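Local coordinates for inactive dihydroorotase-like domain (Chaetomium thermophilum, PDB 5NNL), which adopts the fold of the dihydroorotase family, a beta/alpha barrel with an added beta-structured part, but is an inactive member of that family, at residues V30-I35 with G324-I329; S139-A144 with K171-T176. All blocks are in the same frame, centred on the assembly; numbering follows the deposited sequence.

Contact 1. Residues V30-I35 with G324-I329; sequences VTQASI and GVFQPI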
loop_
_atom_site.group_PDB
_atom_site.type_symbol
_atom_site.label_atom_id
_atom_site.label_comp_id
_atom_site.label_asym_id
_atom_site.label_seq_id
_atom_site.Cartn_x
_atom_site.Cartn_y
_atom_site.Cartn_z
ATOM N N VAL A 30 -3.847 -9.606 9.047
ATOM C CA VAL A 30 -3.111 -8.498 8.443
ATOM C C VAL A 30 -3.266 -7.240 9.287
ATOM O O VAL A 30 -2.317 -6.466 9.452
ATOM C CB VAL A 30 -3.572 -8.270 6.990
ATOM C CG1 VAL A 30 -3.021 -6.954 6.432
ATOM C CG2 VAL A 30 -3.119 -9.424 6.122
ATOM N N THR A 31 -4.463 -7.011 9.837
ATOM C CA THR A 31 -4.653 -5.854 10.705
ATOM C C THR A 31 -3.878 -6.001 12.009
ATOM O O THR A 31 -3.495 -4.993 12.612
ATOM C CB THR A 31 -6.140 -5.633 10.994
ATOM O OG1 THR A 31 -6.672 -6.749 11.722
ATOM C CG2 THR A 31 -6.910 -5.444 9.701
ATOM N N GLN A 32 -3.637 -7.237 12.459
ATOM C CA GLN A 32 -2.811 -7.455 13.646
ATOM C C GLN A 32 -1.376 -7.023 13.390
ATOM O O GLN A 32 -0.815 -6.204 14.126
ATOM C CB GLN A 32 -2.831 -8.930 14.057
ATOM C CG GLN A 32 -4.174 -9.477 14.489
ATOM C CD GLN A 32 -4.108 -10.961 14.826
ATOM O OE1 GLN A 32 -3.036 -11.497 15.118
ATOM N NE2 GLN A 32 -5.255 -11.630 14.789
ATOM N N ALA A 33 -0.757 -7.593 12.355
ATOM C CA ALA A 33 0.617 -7.245 12.026
ATOM C C ALA A 33 0.746 -5.775 11.652
ATOM O O ALA A 33 1.799 -5.169 11.874
ATOM C CB ALA A 33 1.122 -8.133 10.887
ATOM N N SER A 34 -0.310 -5.184 11.086
ATOM C CA SER A 34 -0.265 -3.768 10.741
ATOM C C SER A 34 -0.175 -2.898 11.991
ATOM O O SER A 34 0.727 -2.061 12.111
ATOM C CB SER A 34 -1.490 -3.390 9.909
ATOM O OG SER A 34 -1.412 -3.942 8.606
ATOM N N ILE A 35 -1.096 -3.083 12.942
ATOM C CA ILE A 35 -1.088 -2.240 14.135
ATOM C C ILE A 35 0.197 -2.459 14.921
ATOM O O ILE A 35 0.767 -1.517 15.484
ATOM C CB ILE A 35 -2.344 -2.494 14.995
ATOM C CG1 ILE A 35 -2.534 -1.365 16.018
ATOM C CG2 ILE A 35 -2.283 -3.847 15.718
ATOM C CD1 ILE A 35 -2.903 -0.030 15.410
ATOM N N GLY A 324 7.209 -3.902 19.432
ATOM C CA GLY A 324 6.829 -4.678 18.270
ATOM C C GLY A 324 5.974 -5.894 18.551
ATOM O O GLY A 324 5.692 -6.655 17.617
ATOM N N VAL A 325 5.544 -6.100 19.793
ATOM C CA VAL A 325 4.782 -7.282 20.181
ATOM C C VAL A 325 3.304 -6.913 20.245
ATOM O O VAL A 325 2.880 -6.139 21.111
ATOM C CB VAL A 325 5.272 -7.843 21.521
ATOM C CG1 VAL A 325 4.429 -9.034 21.936
ATOM C CG2 VAL A 325 6.748 -8.231 21.422
ATOM N N PHE A 326 2.518 -7.492 19.341
ATOM C CA PHE A 326 1.068 -7.352 19.373
ATOM C C PHE A 326 0.531 -7.614 20.775
ATOM O O PHE A 326 0.931 -8.576 21.437
ATOM C CB PHE A 326 0.452 -8.331 18.371
ATOM C CG PHE A 326 -1.044 -8.294 18.317
ATOM C CD1 PHE A 326 -1.705 -7.200 17.795
ATOM C CD2 PHE A 326 -1.788 -9.370 18.765
ATOM C CE1 PHE A 326 -3.081 -7.169 17.735
ATOM C CE2 PHE A 326 -3.163 -9.349 18.708
ATOM C CZ PHE A 326 -3.814 -8.249 18.192
ATOM N N GLN A 327 -0.369 -6.740 21.232
ATOM C CA GLN A 327 -1.011 -6.900 22.529
ATOM C C GLN A 327 -2.421 -7.433 22.331
ATOM O O GLN A 327 -3.243 -6.749 21.701
ATOM C CB GLN A 327 -1.047 -5.573 23.279
ATOM C CG GLN A 327 0.327 -5.033 23.654
ATOM C CD GLN A 327 1.070 -5.938 24.618
ATOM O OE1 GLN A 327 0.749 -5.998 25.805
ATOM N NE2 GLN A 327 2.066 -6.650 24.112
ATOM N N PRO A 328 -2.756 -8.630 22.838
ATOM C CA PRO A 328 -4.094 -9.193 22.594
ATOM C C PRO A 328 -5.238 -8.432 23.250
ATOM O O PRO A 328 -5.920 -8.973 24.126
ATOM C CB PRO A 328 -3.984 -10.611 23.175
ATOM C CG PRO A 328 -2.548 -10.916 23.187
ATOM C CD PRO A 328 -1.854 -9.620 23.451
ATOM N N ILE A 329 -5.479 -7.195 22.825
ATOM C CA ILE A 329 -6.588 -6.399 23.348
ATOM C C ILE A 329 -7.836 -6.678 22.517
ATOM O O ILE A 329 -7.750 -7.351 21.479
ATOM C CB ILE A 329 -6.254 -4.899 23.346
ATOM C CG1 ILE A 329 -5.895 -4.423 21.933
ATOM C CG2 ILE A 329 -5.118 -4.616 24.311
ATOM C CD1 ILE A 329 -5.869 -2.911 21.780
#

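Contact 2. Residues S139-A144 with K171-T176; sequences SILLLA and KGLKVT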
loop_
_atom_site.group_PDB
_atom_site.type_symbol
_atom_site.label_atom_id
_atom_site.label_comp_id
_atom_site.label_asym_id
_atom_site.label_seq_id
_atom_site.Cartn_x
_atom_site.Cartn_y
_atom_site.Cartn_z
ATOM N N SER A 139 -1.849 6.468 -20.978
ATOM C CA SER A 139 -3.252 6.474 -21.391
ATOM C C SER A 139 -4.165 6.918 -20.256
ATOM O O SER A 139 -5.082 7.725 -20.460
ATOM C CB SER A 139 -3.663 5.086 -21.876
ATOM O OG SER A 139 -2.891 4.690 -22.993
ATOM N N ILE A 140 -3.952 6.382 -19.055
ATOM C CA ILE A 140 -4.805 6.756 -17.935
ATOM C C ILE A 140 -4.457 8.157 -17.432
ATOM O O ILE A 140 -5.324 8.863 -16.907
ATOM C CB ILE A 140 -4.711 5.693 -16.826
ATOM C CG1 ILE A 140 -5.830 5.888 -15.799
ATOM C CG2 ILE A 140 -3.345 5.717 -16.150
ATOM C CD1 ILE A 140 -6.088 4.665 -14.949
ATOM N N LEU A 141 -3.207 8.594 -17.603
ATOM C CA LEU A 141 -2.856 9.970 -17.264
ATOM C C LEU A 141 -3.532 10.964 -18.202
ATOM O O LEU A 141 -3.891 12.072 -17.787
ATOM C CB LEU A 141 -1.338 10.157 -17.302
ATOM C CG LEU A 141 -0.501 9.475 -16.213
ATOM C CD1 LEU A 141 0.971 9.828 -16.383
ATOM C CD2 LEU A 141 -0.982 9.854 -14.818
ATOM N N LEU A 142 -3.694 10.599 -19.476
ATOM C CA LEU A 142 -4.430 11.463 -20.393
ATOM C C LEU A 142 -5.878 11.619 -19.943
ATOM O O LEU A 142 -6.423 12.729 -19.934
ATOM C CB LEU A 142 -4.372 10.897 -21.812
ATOM C CG LEU A 142 -5.158 11.699 -22.854
ATOM C CD1 LEU A 142 -4.575 13.099 -23.014
ATOM C CD2 LEU A 142 -5.189 10.973 -24.185
ATOM N N LEU A 143 -6.516 10.512 -19.566
ATOM C CA LEU A 143 -7.912 10.563 -19.147
ATOM C C LEU A 143 -8.076 11.415 -17.894
ATOM O O LEU A 143 -8.993 12.240 -17.810
ATOM C CB LEU A 143 -8.438 9.145 -18.922
ATOM C CG LEU A 143 -8.501 8.288 -20.190
ATOM C CD1 LEU A 143 -8.901 6.856 -19.881
ATOM C CD2 LEU A 143 -9.460 8.885 -21.205
ATOM N N ALA A 144 -7.189 11.240 -16.912
ATOM C CA ALA A 144 -7.253 12.072 -15.715
ATOM C C ALA A 144 -7.156 13.547 -16.074
ATOM O O ALA A 144 -7.866 14.383 -15.500
ATOM C CB ALA A 144 -6.142 11.685 -14.740
ATOM N N LYS A 171 3.426 20.047 -15.368
ATOM C CA LYS A 171 2.402 20.678 -16.190
ATOM C C LYS A 171 1.052 20.754 -15.487
ATOM O O LYS A 171 0.036 20.999 -16.146
ATOM C CB LYS A 171 2.256 19.932 -17.519
ATOM C CG LYS A 171 3.529 19.891 -18.368
ATOM C CD LYS A 171 4.002 21.288 -18.760
ATOM C CE LYS A 171 5.267 21.240 -19.608
ATOM N NZ LYS A 171 5.649 22.588 -20.116
ATOM N N GLY A 172 1.019 20.542 -14.174
ATOM C CA GLY A 172 -0.190 20.705 -13.394
ATOM C C GLY A 172 -1.142 19.529 -13.405
ATOM O O GLY A 172 -2.226 19.627 -12.817
ATOM N N LEU A 173 -0.782 18.426 -14.053
ATOM C CA LEU A 173 -1.629 17.241 -14.041
ATOM C C LEU A 173 -1.773 16.719 -12.613
ATOM O O LEU A 173 -0.788 16.610 -11.878
ATOM C CB LEU A 173 -1.025 16.177 -14.956
ATOM C CG LEU A 173 -1.947 15.080 -15.482
ATOM C CD1 LEU A 173 -1.457 14.606 -16.837
ATOM C CD2 LEU A 173 -2.002 13.927 -14.515
ATOM N N LYS A 174 -3.005 16.397 -12.216
ATOM C CA LYS A 174 -3.288 16.004 -10.833
ATOM C C LYS A 174 -2.925 14.533 -10.624
ATOM O O LYS A 174 -3.782 13.657 -10.490
ATOM C CB LYS A 174 -4.752 16.249 -10.489
ATOM C CG LYS A 174 -5.244 17.669 -10.716
ATOM C CD LYS A 174 -6.462 17.952 -9.841
ATOM C CE LYS A 174 -7.463 18.877 -10.512
ATOM N NZ LYS A 174 -6.827 20.103 -11.062
ATOM N N VAL A 175 -1.623 14.264 -10.584
ATOM C CA VAL A 175 -1.125 12.905 -10.415
ATOM C C VAL A 175 -0.277 12.829 -9.153
ATOM O O VAL A 175 0.494 13.745 -8.847
ATOM C CB VAL A 175 -0.328 12.426 -11.650
ATOM C CG1 VAL A 175 0.810 13.357 -11.956
ATOM C CG2 VAL A 175 0.176 11.002 -11.449
ATOM N N THR A 176 -0.440 11.733 -8.416
ATOM C CA THR A 176 0.434 11.373 -7.310
ATOM C C THR A 176 0.865 9.926 -7.504
ATOM O O THR A 176 0.323 9.210 -8.348
ATOM C CB THR A 176 -0.258 11.552 -5.948
ATOM O OG1 THR A 176 -1.382 10.668 -5.855
ATOM C CG2 THR A 176 -0.731 12.987 -5.769
#

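Contact 1. Residues V30-I35 with G324-I329
Phe326 lays one face of its ring against the side chain of Gln32 and turns its edge to Ile35. The contact joins helix 26-37 of the dihydroorotase-like beta/alpha barrel to the short strand 325-326, the outermost of the antiparallel strands that accompany the barrel. With CG anti to the backbone N (chi1 179°), the phenyl group of Phe326 is carried off the strand toward the helix.

Gln32 suits this place because its methylenes are apolar while its amide is not. Its CB stands over the ring in a CH-pi contact, 4.3 Å from the ring centroid of Phe326, displaced toward the rim. Beyond it, Gln32 CG approaches Phe326 CZ at 3.9 Å. The extended chain then lays the amide over the rim of the same face, its plane 14° from that of the ring, with Gln32 OE1 4.2 Å from Phe326 CE2. No hydrogen bond crosses between the segments; shape and dispersion hold them.

Ile35 is buried. Its CG2 meets the phenyl edge near the ring plane, 4.0 Å from Phe326 CE1, and the same branched chain packs on Ala320, Val313 and Phe315 of the adjoining strands. Tyr71, which touches Gln32 as well, adds an edge-to-face contact with Phe326. The helix backbone also comes close to the ring, where Gln32 O lies 3.9 Å from Phe326 CD1.

Contact 2. Residues S139-A144 with K171-T176
The backbones stay well apart, with Leu141 CA and Val175 CA, the closest pair, separated by 7.6 Å, and side chains bridge the gap. Helix 134-146 lies on the outer layer of the beta/alpha barrel, and the other segment is the turn after helix 159-170 together with the first residues of the parallel strand 175-180. Gly172, whose positive phi (82°) suits glycine, is the C-prime residue of a Schellman motif ending that helix; Lys174 then centres an inverse gamma turn, with Val175 N hydrogen-bonded to Leu173 O at 2.8 Å.

Leucine and valine suit this buried seam because branched hydrocarbon fills it without needing a polar partner. One methyl of Leu141 does most of the joining: CD2 lies 3.7 Å from Val175 CG2 and 4.2 Å from Leu173 CD2. In Val175, CG2 is anti to the backbone N, which turns this branch to the helix. Ile151 of the neighbouring strand packs against both Leu141 and Val175, so that one residue touches both sides of the contact.

The end of the exposed Lys174 leads away from the helix, and its NZ is hydrogen-bonded to Asn148 OD1. Leu173 also touches the helix backbone, where its CD1 rests 3.6 Å from Leu141 O.

The two contacts lie on opposite sides of the chain's centre, about 37 Å apart between centres and about 21 Å between nearest atoms. Each sets a barrel helix against a strand and its adjoining loop, but the strands differ. Contact 2 stays within the parallel barrel, joining elements close in sequence, and is buried. Contact 1 closes a far longer loop, within which contact 2 is nested, and ties the barrel to the antiparallel strands near the chain's end. It is only partly buried, which is consistent with its use of an amide-bearing chain against an aromatic face. The chemistry thus runs from methyl-to-methyl packing in contact 2 to a CH-pi face and a ring edge in contact 1.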